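PDB 2QUP: BH1478 protein from Bacillus halodurans, which is of unknown function but belongs to the DUF327 family and folds almost entirely into long helices packed as an antiparallel bundle. Local coordinates for residues A[67-72]-A[110-115]; A[45-50]-A[138-143]; A[79-84]-A[99-104]. All coordinates share one frame; numbering follows the deposited sequence.

Contact 1: A[67-72]-A[110-115]; sequences RKYKEL and RKLLDL
The isobutyl group of Leu-115 stands roughly perpendicular to the side chain of Tyr-69. The CD2 methyl of Leu-115 approaches the ring obliquely, 3.6 Å from Tyr-69 CE2 and 3.8 Å from Tyr-69 CD2. With CG beside the carbonyl carbon, opposite the backbone N (chi1 -178°), the Tyr-69 ring is carried to the facing helix, where this methyl meets it. Leu-112 adds its own CD2 methyl from one turn earlier, 4.0 Å from Tyr-69 CE2; because Leu-112 was modelled in two conformers, this part of the interface is less certain.

Lys-70 runs along the border of the contact. Its CB points toward the facing helix, CG lies 4.0 Å from Leu-112 CD2, and the two side chains run alongside each other, pointing opposite ways. Beyond CG the chain bends at chi3 (55°), CD and CE carrying the amine to Thr-116 OG1, to which NZ is hydrogen-bonded. That hydroxyl is also bonded to Leu-112 O, and NZ has a further hydrogen bond to a bound glycerol.

Val-133 and Ile-136 of helix 126-144 touch the Tyr-69 ring, while Met-132 touches Leu-115. The segment axes run 11.8 Å apart at 176°, almost exactly antiparallel. Apolar residues turned inward with a lysine at the border are characteristic of an amphipathic helix pair within an antiparallel helical bundle.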
loop_
_atom_site.group_PDB
_atom_site.type_symbol
_atom_site.label_atom_id
_atom_site.label_comp_id
_atom_site.label_asym_id
_atom_site.label_seq_id
_atom_site.Cartn_x
_atom_site.Cartn_y
_atom_site.Cartn_z
ATOM N N ARG A 67 0.359 8.617 -12.411
ATOM C CA ARG A 67 0.424 7.317 -13.059
ATOM C C ARG A 67 1.441 6.409 -12.353
ATOM O O ARG A 67 1.105 5.280 -11.978
ATOM C CB ARG A 67 0.784 7.471 -14.541
ATOM C CG ARG A 67 -0.404 7.612 -15.504
ATOM C CD ARG A 67 -0.023 8.250 -16.870
ATOM N NE ARG A 67 1.319 7.890 -17.336
ATOM C CZ ARG A 67 2.163 8.722 -17.950
ATOM N NH1 ARG A 67 1.825 9.979 -18.206
ATOM N NH2 ARG A 67 3.355 8.287 -18.327
ATOM N N LYS A 68 2.664 6.905 -12.151
ATOM C CA LYS A 68 3.724 6.104 -11.536
ATOM C C LYS A 68 3.395 5.739 -10.079
ATOM O O LYS A 68 3.640 4.622 -9.650
ATOM C CB LYS A 68 5.095 6.789 -11.660
ATOM C CG LYS A 68 6.217 6.046 -10.940
ATOM C CD LYS A 68 7.591 6.214 -11.566
ATOM C CE LYS A 68 8.619 5.385 -10.808
ATOM N NZ LYS A 68 8.155 3.981 -10.653
ATOM N N TYR A 69 2.810 6.680 -9.347
ATOM C CA TYR A 69 2.357 6.481 -7.958
ATOM C C TYR A 69 1.330 5.353 -7.823
ATOM O O TYR A 69 1.520 4.402 -7.051
ATOM C CB TYR A 69 1.724 7.786 -7.434
ATOM C CG TYR A 69 1.271 7.674 -5.995
ATOM C CD1 TYR A 69 2.201 7.595 -4.961
ATOM C CD2 TYR A 69 -0.084 7.619 -5.666
ATOM C CE1 TYR A 69 1.797 7.481 -3.635
ATOM C CE2 TYR A 69 -0.499 7.490 -4.342
ATOM C CZ TYR A 69 0.448 7.434 -3.336
ATOM O OH TYR A 69 0.046 7.318 -2.032
ATOM N N LYS A 70 0.256 5.457 -8.602
ATOM C CA LYS A 70 -0.834 4.500 -8.542
ATOM C C LYS A 70 -0.410 3.137 -9.073
ATOM O O LYS A 70 -0.939 2.144 -8.626
ATOM C CB LYS A 70 -2.064 5.032 -9.272
ATOM C CG LYS A 70 -2.690 6.245 -8.562
ATOM C CD LYS A 70 -3.723 6.955 -9.405
ATOM C CE LYS A 70 -4.833 6.055 -9.905
ATOM N NZ LYS A 70 -5.891 6.918 -10.500
ATOM N N GLU A 71 0.560 3.089 -9.982
ATOM C CA GLU A 71 1.038 1.781 -10.417
ATOM C C GLU A 71 1.845 1.062 -9.338
ATOM O O GLU A 71 1.806 -0.164 -9.265
ATOM C CB GLU A 71 1.761 1.846 -11.764
ATOM C CG GLU A 71 0.793 1.848 -12.975
ATOM C CD GLU A 71 0.256 0.457 -13.326
ATOM O OE1 GLU A 71 -0.921 0.164 -13.015
ATOM O OE2 GLU A 71 1.012 -0.345 -13.916
ATOM N N LEU A 72 2.529 1.818 -8.485
ATOM C CA LEU A 72 3.224 1.259 -7.351
ATOM C C LEU A 72 2.238 0.840 -6.262
ATOM O O LEU A 72 2.373 -0.236 -5.677
ATOM C CB LEU A 72 4.249 2.269 -6.818
ATOM C CG LEU A 72 5.499 2.556 -7.642
ATOM C CD1 LEU A 72 6.301 3.618 -6.937
ATOM C CD2 LEU A 72 6.354 1.293 -7.805
ATOM N N ARG A 110 -11.099 4.109 -2.588
ATOM C CA ARG A 110 -11.799 5.392 -2.368
ATOM C C ARG A 110 -10.842 6.579 -2.379
ATOM O O ARG A 110 -11.058 7.542 -3.119
ATOM C CB ARG A 110 -12.500 5.370 -1.027
ATOM C CG ARG A 110 -14.000 5.131 -1.085
ATOM C CD ARG A 110 -14.765 6.199 -0.313
ATOM N NE ARG A 110 -14.113 6.593 0.944
ATOM C CZ ARG A 110 -13.756 7.840 1.269
ATOM N NH1 ARG A 110 -13.974 8.850 0.438
ATOM N NH2 ARG A 110 -13.176 8.082 2.437
ATOM N N LYS A 111 -9.786 6.489 -1.558
ATOM C CA LYS A 111 -8.748 7.519 -1.452
ATOM C C LYS A 111 -7.951 7.798 -2.734
ATOM O O LYS A 111 -7.659 8.950 -3.031
ATOM C CB LYS A 111 -7.795 7.228 -0.274
ATOM C CG LYS A 111 -8.372 7.452 1.146
ATOM C CD LYS A 111 -9.206 8.741 1.258
ATOM C CE LYS A 111 -9.823 8.909 2.648
ATOM N NZ LYS A 111 -10.745 10.100 2.753
ATOM N N LEU A 112 -7.586 6.743 -3.457
ATOM C CA LEU A 112 -6.902 6.877 -4.727
ATOM C C LEU A 112 -7.704 7.684 -5.744
ATOM O O LEU A 112 -7.143 8.536 -6.443
ATOM C CB LEU A 112 -6.550 5.496 -5.296
ATOM C CG LEU A 112 -5.335 4.864 -4.635
ATOM C CD1 LEU A 112 -5.042 3.427 -5.228
ATOM C CD2 LEU A 112 -4.091 5.793 -4.791
ATOM N N LEU A 113 -9.014 7.433 -5.801
ATOM C CA LEU A 113 -9.910 8.147 -6.714
ATOM C C LEU A 113 -10.006 9.611 -6.302
ATOM O O LEU A 113 -10.044 10.486 -7.152
ATOM C CB LEU A 113 -11.301 7.509 -6.711
ATOM C CG LEU A 113 -11.464 6.112 -7.321
ATOM C CD1 LEU A 113 -12.845 5.521 -6.972
ATOM C CD2 LEU A 113 -11.261 6.149 -8.822
ATOM N N ASP A 114 -10.009 9.867 -4.999
ATOM C CA ASP A 114 -10.082 11.238 -4.468
ATOM C C ASP A 114 -8.808 12.038 -4.704
ATOM O O ASP A 114 -8.821 13.281 -4.786
ATOM C CB ASP A 114 -10.362 11.202 -2.970
ATOM C CG ASP A 114 -11.804 10.893 -2.655
ATOM O OD1 ASP A 114 -12.108 10.755 -1.457
ATOM O OD2 ASP A 114 -12.629 10.791 -3.596
ATOM N N LEU A 115 -7.713 11.305 -4.786
ATOM C CA LEU A 115 -6.410 11.856 -5.077
ATOM C C LEU A 115 -6.298 12.259 -6.540
ATOM O O LEU A 115 -5.866 13.366 -6.832
ATOM C CB LEU A 115 -5.316 10.825 -4.736
ATOM C CG LEU A 115 -3.868 11.198 -5.039
ATOM C CD1 LEU A 115 -3.402 12.355 -4.159
ATOM C CD2 LEU A 115 -2.973 9.998 -4.837
#

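Contact 2: A[45-50]-A[138-143]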
loop_
_atom_site.group_PDB
_atom_site.type_symbol
_atom_site.label_atom_id
_atom_site.label_comp_id
_atom_site.label_asym_id
_atom_site.label_seq_id
_atom_site.Cartn_x
_atom_site.Cartn_y
_atom_site.Cartn_z
ATOM N N ALA A 45 10.539 -2.741 0.650
ATOM C CA ALA A 45 11.255 -2.176 -0.497
ATOM C C ALA A 45 10.322 -1.405 -1.433
ATOM O O ALA A 45 10.657 -0.325 -1.884
ATOM C CB ALA A 45 12.002 -3.296 -1.259
ATOM N N LEU A 46 9.150 -1.975 -1.705
ATOM C CA LEU A 46 8.098 -1.306 -2.456
ATOM C C LEU A 46 7.580 -0.041 -1.769
ATOM O O LEU A 46 7.321 0.956 -2.417
ATOM C CB LEU A 46 6.945 -2.281 -2.654
ATOM C CG LEU A 46 5.945 -2.092 -3.779
ATOM C CD1 LEU A 46 6.618 -1.559 -5.069
ATOM C CD2 LEU A 46 5.294 -3.418 -4.032
ATOM N N MET A 47 7.420 -0.087 -0.456
ATOM C CA MET A 47 6.961 1.081 0.305
ATOM C C MET A 47 7.975 2.249 0.266
ATOM O O MET A 47 7.593 3.425 0.341
ATOM C CB MET A 47 6.670 0.644 1.735
ATOM C CG MET A 47 5.994 1.668 2.643
ATOM S SD MET A 47 4.639 2.602 1.909
ATOM C CE MET A 47 3.327 1.400 1.946
ATOM N N SER A 48 9.258 1.910 0.155
ATOM C CA SER A 48 10.317 2.902 0.007
ATOM C C SER A 48 10.149 3.676 -1.301
ATOM O O SER A 48 10.176 4.912 -1.304
ATOM C CB SER A 48 11.700 2.235 0.069
ATOM O OG SER A 48 12.089 1.979 1.409
ATOM N N LYS A 49 9.973 2.940 -2.403
ATOM C CA LYS A 49 9.580 3.499 -3.702
ATOM C C LYS A 49 8.295 4.323 -3.611
ATOM O O LYS A 49 8.242 5.463 -4.047
ATOM C CB LYS A 49 9.368 2.376 -4.691
ATOM C CG LYS A 49 10.657 1.694 -5.090
ATOM C CD LYS A 49 10.351 0.535 -6.029
ATOM C CE LYS A 49 11.619 0.006 -6.645
ATOM N NZ LYS A 49 12.178 -1.064 -5.794
ATOM N N ILE A 50 7.272 3.748 -3.009
ATOM C CA ILE A 50 5.999 4.444 -2.821
ATOM C C ILE A 50 6.164 5.766 -2.071
ATOM O O ILE A 50 5.570 6.770 -2.464
ATOM C CB ILE A 50 4.948 3.521 -2.159
ATOM C CG1 ILE A 50 4.562 2.377 -3.100
ATOM C CG2 ILE A 50 3.672 4.253 -1.859
ATOM C CD1 ILE A 50 3.693 1.342 -2.420
ATOM N N GLY A 138 -0.830 5.076 5.382
ATOM C CA GLY A 138 -1.422 4.602 6.630
ATOM C C GLY A 138 -2.397 3.452 6.473
ATOM O O GLY A 138 -2.335 2.473 7.209
ATOM N N LEU A 139 -3.289 3.552 5.497
ATOM C CA LEU A 139 -4.119 2.420 5.132
ATOM C C LEU A 139 -3.272 1.240 4.600
ATOM O O LEU A 139 -3.498 0.081 4.974
ATOM C CB LEU A 139 -5.180 2.855 4.126
ATOM C CG LEU A 139 -6.157 3.927 4.646
ATOM C CD1 LEU A 139 -6.960 4.550 3.518
ATOM C CD2 LEU A 139 -7.075 3.337 5.677
ATOM N N LEU A 140 -2.294 1.533 3.763
ATOM C CA LEU A 140 -1.534 0.464 3.065
ATOM C C LEU A 140 -0.796 -0.499 3.976
ATOM O O LEU A 140 -0.740 -1.728 3.737
ATOM C CB LEU A 140 -0.520 1.082 2.109
ATOM C CG LEU A 140 -0.971 1.572 0.727
ATOM C CD1 LEU A 140 0.225 2.135 -0.006
ATOM C CD2 LEU A 140 -1.651 0.497 -0.113
ATOM N N ILE A 141 -0.165 0.061 4.998
ATOM C CA ILE A 141 0.627 -0.757 5.913
ATOM C C ILE A 141 -0.267 -1.637 6.803
ATOM O O ILE A 141 0.173 -2.656 7.321
ATOM C CB ILE A 141 1.626 0.096 6.750
ATOM C CG1 ILE A 141 0.892 1.171 7.549
ATOM C CG2 ILE A 141 2.691 0.744 5.865
ATOM C CD1 ILE A 141 1.788 1.977 8.466
ATOM N N ASN A 142 -1.524 -1.233 6.977
ATOM C CA ASN A 142 -2.491 -2.027 7.730
ATOM C C ASN A 142 -3.111 -3.198 6.965
ATOM O O ASN A 142 -3.880 -3.959 7.547
ATOM C CB ASN A 142 -3.626 -1.154 8.210
ATOM C CG ASN A 142 -3.185 -0.103 9.192
ATOM O OD1 ASN A 142 -2.207 -0.268 9.909
ATOM N ND2 ASN A 142 -3.928 0.988 9.239
ATOM N N ILE A 143 -2.816 -3.321 5.671
ATOM C CA ILE A 143 -3.438 -4.363 4.841
ATOM C C ILE A 143 -3.003 -5.711 5.349
ATOM O O ILE A 143 -3.842 -6.566 5.642
ATOM C CB ILE A 143 -3.143 -4.233 3.299
ATOM C CG1 ILE A 143 -3.961 -3.089 2.688
ATOM C CG2 ILE A 143 -3.641 -5.479 2.578
ATOM C CD1 ILE A 143 -3.453 -2.571 1.339
#
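The first and last helices of the antiparallel bundle meet where Met-47 of helix 27-60 reaches Leu-140 and Ile-141 of helix 126-144. The methyl CE of Met-47 does most of the touching. It lies 3.7 Å from Leu-140 CD1 and 3.9 Å from Leu-140 CB, so it rests along the leucine side chain, which the methionine crosses at a slant. The methionine chain is bent twice, at chi2 (43°) and chi3 (77°), which turns its CE methyl toward the leucine. From the more open side of the interface the branch methyl CG2 of Ile-141 closes in, 4.0 Å from Met-47 CE.

With axes 12.2 Å apart and 172° between their directions, these two segments complete the ring of an up-and-down four-helix bundle, in which the chain's last helix returns beside its first. The gap between backbones is wide enough that only side chains span it. Ile-50, one turn after Met-47, sends its CD1 to 4.3 Å from Leu-140 CD1, a looser apposition of two methyls. Helix 63-88 covers the inner flank: Phe-76 touches both Met-47 and Ile-50, and Val-77 touches Leu-140.

Contact 3: A[79-84]-A[99-104]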
loop_
_atom_site.group_PDB
_atom_site.type_symbol
_atom_site.label_atom_id
_atom_site.label_comp_id
_atom_site.label_asym_id
_atom_site.label_seq_id
_atom_site.Cartn_x
_atom_site.Cartn_y
_atom_site.Cartn_z
ATOM N N ASP A 79 0.159 -7.452 -3.379
ATOM C CA ASP A 79 1.109 -8.244 -2.599
ATOM C C ASP A 79 0.811 -8.260 -1.109
ATOM O O ASP A 79 1.070 -9.252 -0.441
ATOM C CB ASP A 79 2.537 -7.758 -2.829
ATOM C CG ASP A 79 3.064 -8.114 -4.205
ATOM O OD1 ASP A 79 4.092 -7.533 -4.607
ATOM O OD2 ASP A 79 2.460 -8.968 -4.889
ATOM N N ALA A 80 0.288 -7.151 -0.590
ATOM C CA ALA A 80 -0.082 -7.054 0.809
ATOM C C ALA A 80 -1.321 -7.862 1.184
ATOM O O ALA A 80 -1.342 -8.474 2.259
ATOM C CB ALA A 80 -0.261 -5.611 1.215
ATOM N N VAL A 81 -2.342 -7.856 0.323
ATOM C CA VAL A 81 -3.526 -8.732 0.500
ATOM C C VAL A 81 -3.129 -10.202 0.515
ATOM O O VAL A 81 -3.581 -10.955 1.364
ATOM C CB VAL A 81 -4.637 -8.508 -0.568
ATOM C CG1 VAL A 81 -5.826 -9.461 -0.337
ATOM C CG2 VAL A 81 -5.162 -7.101 -0.528
ATOM N N GLU A 82 -2.272 -10.597 -0.419
ATOM C CA GLU A 82 -1.796 -11.974 -0.499
ATOM C C GLU A 82 -1.066 -12.405 0.766
ATOM O O GLU A 82 -1.341 -13.483 1.289
ATOM C CB GLU A 82 -0.903 -12.166 -1.718
ATOM C CG GLU A 82 -0.761 -13.615 -2.135
ATOM C CD GLU A 82 0.476 -13.864 -2.960
ATOM O OE1 GLU A 82 0.687 -15.025 -3.365
ATOM O OE2 GLU A 82 1.239 -12.902 -3.206
ATOM N N LEU A 83 -0.165 -11.555 1.267
ATOM C CA LEU A 83 0.458 -11.769 2.577
ATOM C C LEU A 83 -0.524 -11.747 3.758
ATOM O O LEU A 83 -0.506 -12.657 4.584
ATOM C CB LEU A 83 1.607 -10.779 2.815
ATOM C CG LEU A 83 2.431 -10.964 4.094
ATOM C CD1 LEU A 83 3.126 -12.335 4.130
ATOM C CD2 LEU A 83 3.430 -9.832 4.283
ATOM N N GLY A 84 -1.362 -10.711 3.834
ATOM C CA GLY A 84 -2.419 -10.610 4.842
ATOM C C GLY A 84 -3.299 -11.833 5.047
ATOM O O GLY A 84 -3.508 -12.273 6.182
ATOM N N THR A 99 -12.848 -9.710 6.382
ATOM C CA THR A 99 -13.672 -8.501 6.396
ATOM C C THR A 99 -12.843 -7.211 6.554
ATOM O O THR A 99 -12.975 -6.307 5.727
ATOM C CB THR A 99 -14.818 -8.609 7.416
ATOM O OG1 THR A 99 -15.598 -9.786 7.129
ATOM C CG2 THR A 99 -15.741 -7.391 7.359
ATOM N N LYS A 100 -11.963 -7.161 7.560
ATOM C CA LYS A 100 -11.156 -5.965 7.858
ATOM C C LYS A 100 -10.165 -5.617 6.744
ATOM O O LYS A 100 -10.072 -4.461 6.330
ATOM C CB LYS A 100 -10.429 -6.118 9.202
ATOM C CG LYS A 100 -9.477 -4.966 9.510
ATOM C CD LYS A 100 -9.525 -4.530 10.943
ATOM C CE LYS A 100 -9.361 -3.013 11.034
ATOM N NZ LYS A 100 -10.590 -2.320 10.573
ATOM N N ILE A 101 -9.456 -6.640 6.262
ATOM C CA ILE A 101 -8.475 -6.544 5.206
ATOM C C ILE A 101 -9.133 -5.964 3.969
ATOM O O ILE A 101 -8.647 -4.995 3.391
ATOM C CB ILE A 101 -7.909 -7.965 4.892
ATOM C CG1 ILE A 101 -7.111 -8.504 6.098
ATOM C CG2 ILE A 101 -7.046 -7.971 3.631
ATOM C CD1 ILE A 101 -6.340 -9.827 5.820
ATOM N N TYR A 102 -10.268 -6.547 3.594
ATOM C CA TYR A 102 -11.062 -6.067 2.466
ATOM C C TYR A 102 -11.581 -4.648 2.664
ATOM O O TYR A 102 -11.615 -3.879 1.703
ATOM C CB TYR A 102 -12.247 -6.979 2.215
ATOM C CG TYR A 102 -11.839 -8.366 1.794
ATOM C CD1 TYR A 102 -10.600 -8.608 1.203
ATOM C CD2 TYR A 102 -12.693 -9.436 1.986
ATOM C CE1 TYR A 102 -10.225 -9.910 0.809
ATOM C CE2 TYR A 102 -12.315 -10.738 1.588
ATOM C CZ TYR A 102 -11.086 -10.949 1.015
ATOM O OH TYR A 102 -10.720 -12.237 0.624
ATOM N N LYS A 103 -11.968 -4.307 3.891
ATOM C CA LYS A 103 -12.448 -2.956 4.193
ATOM C C LYS A 103 -11.346 -1.899 4.017
ATOM O O LYS A 103 -11.616 -0.744 3.663
ATOM C CB LYS A 103 -13.009 -2.878 5.615
ATOM C CG LYS A 103 -13.642 -1.495 5.966
ATOM C CD LYS A 103 -13.485 -1.064 7.456
ATOM C CE LYS A 103 -12.021 -0.794 7.903
ATOM N NZ LYS A 103 -11.526 0.621 7.750
ATOM N N ILE A 104 -10.110 -2.291 4.289
ATOM C CA ILE A 104 -8.971 -1.396 4.130
ATOM C C ILE A 104 -8.688 -1.180 2.643
ATOM O O ILE A 104 -8.562 -0.039 2.192
ATOM C CB ILE A 104 -7.720 -1.939 4.882
ATOM C CG1 ILE A 104 -7.920 -1.856 6.392
ATOM C CG2 ILE A 104 -6.463 -1.167 4.521
ATOM C CD1 ILE A 104 -7.035 -2.836 7.125
#
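Ile-101 points its side chain at helix 63-88 and spreads its two branches along it, one toward Gly-84 and the other toward Val-81. The longer branch leaves with CG1 anti to the carbonyl carbon (chi1 -66°) and continues extended, bringing the terminal methyl CD1 against the main chain of Gly-84. There Ile-101 CD1 lies 3.7 Å from Gly-84 C, 3.8 Å from Gly-84 O and 4.1 Å from Gly-84 CA. The methyl therefore meets bare backbone rather than another side chain, an approach that the lack of a side chain on the glycine permits. The glycine itself sits in regular helix, its N bonded to Ala-80 O at 2.7 Å.

The shorter branch, CG2, faces back along helix 63-88 and approaches Val-81. Ile-101 CG2 is 4.4 Å from Val-81 CG1. The second valine methyl, CG2, is only slightly farther from it, so the isoleucine methyl faces the valine fork loosely. Val-81 CA and Ile-101 CA, 7.2 Å apart, are the nearest pair of alpha carbons across the two segments. Tyr-102 begins by pointing away from helix 63-88, yet its ring swings back beside this patch, with Tyr-102 CE1 4.6 Å from Val-81 CG1, too distant for more than a light brush. No hydrogen bond crosses between the segments.

Leu-85 touches the tyrosine, and Glu-88 with Arg-96 flanks Ile-101 where helix 63-88 ends and the connection to helix 98-120 passes. On the bundle's inner side Ile-143 of helix 126-144 packs against Val-81, Ala-80 and Ile-104, while Leu-83, on another face of its helix, leans on Ala-39 and Leu-43 of helix 27-60.

Overall arrangement
From the N terminus, helix 27-60 supplies residues 45-50, and the chain then passes through helices 63-88 and 98-120 before contact 2 closes the longest loop against 138-143. Contact 1 is nested inside that loop, joining 67-72 to 110-115, and contact 3, between 79-84 and 99-104, is nested in turn inside contact 1; none cross. Contacts 1 and 3 join the same two helices, with centres about 17 Å apart and no touch between them. Contact 2 bears on both: Leu-72 packs against Ile-50 and Leu-46, and Ile-143 against Val-81. Contacts 1 and 3 hold the two middle helices together, contact 2 the first and last, and these packings join one pair to the other.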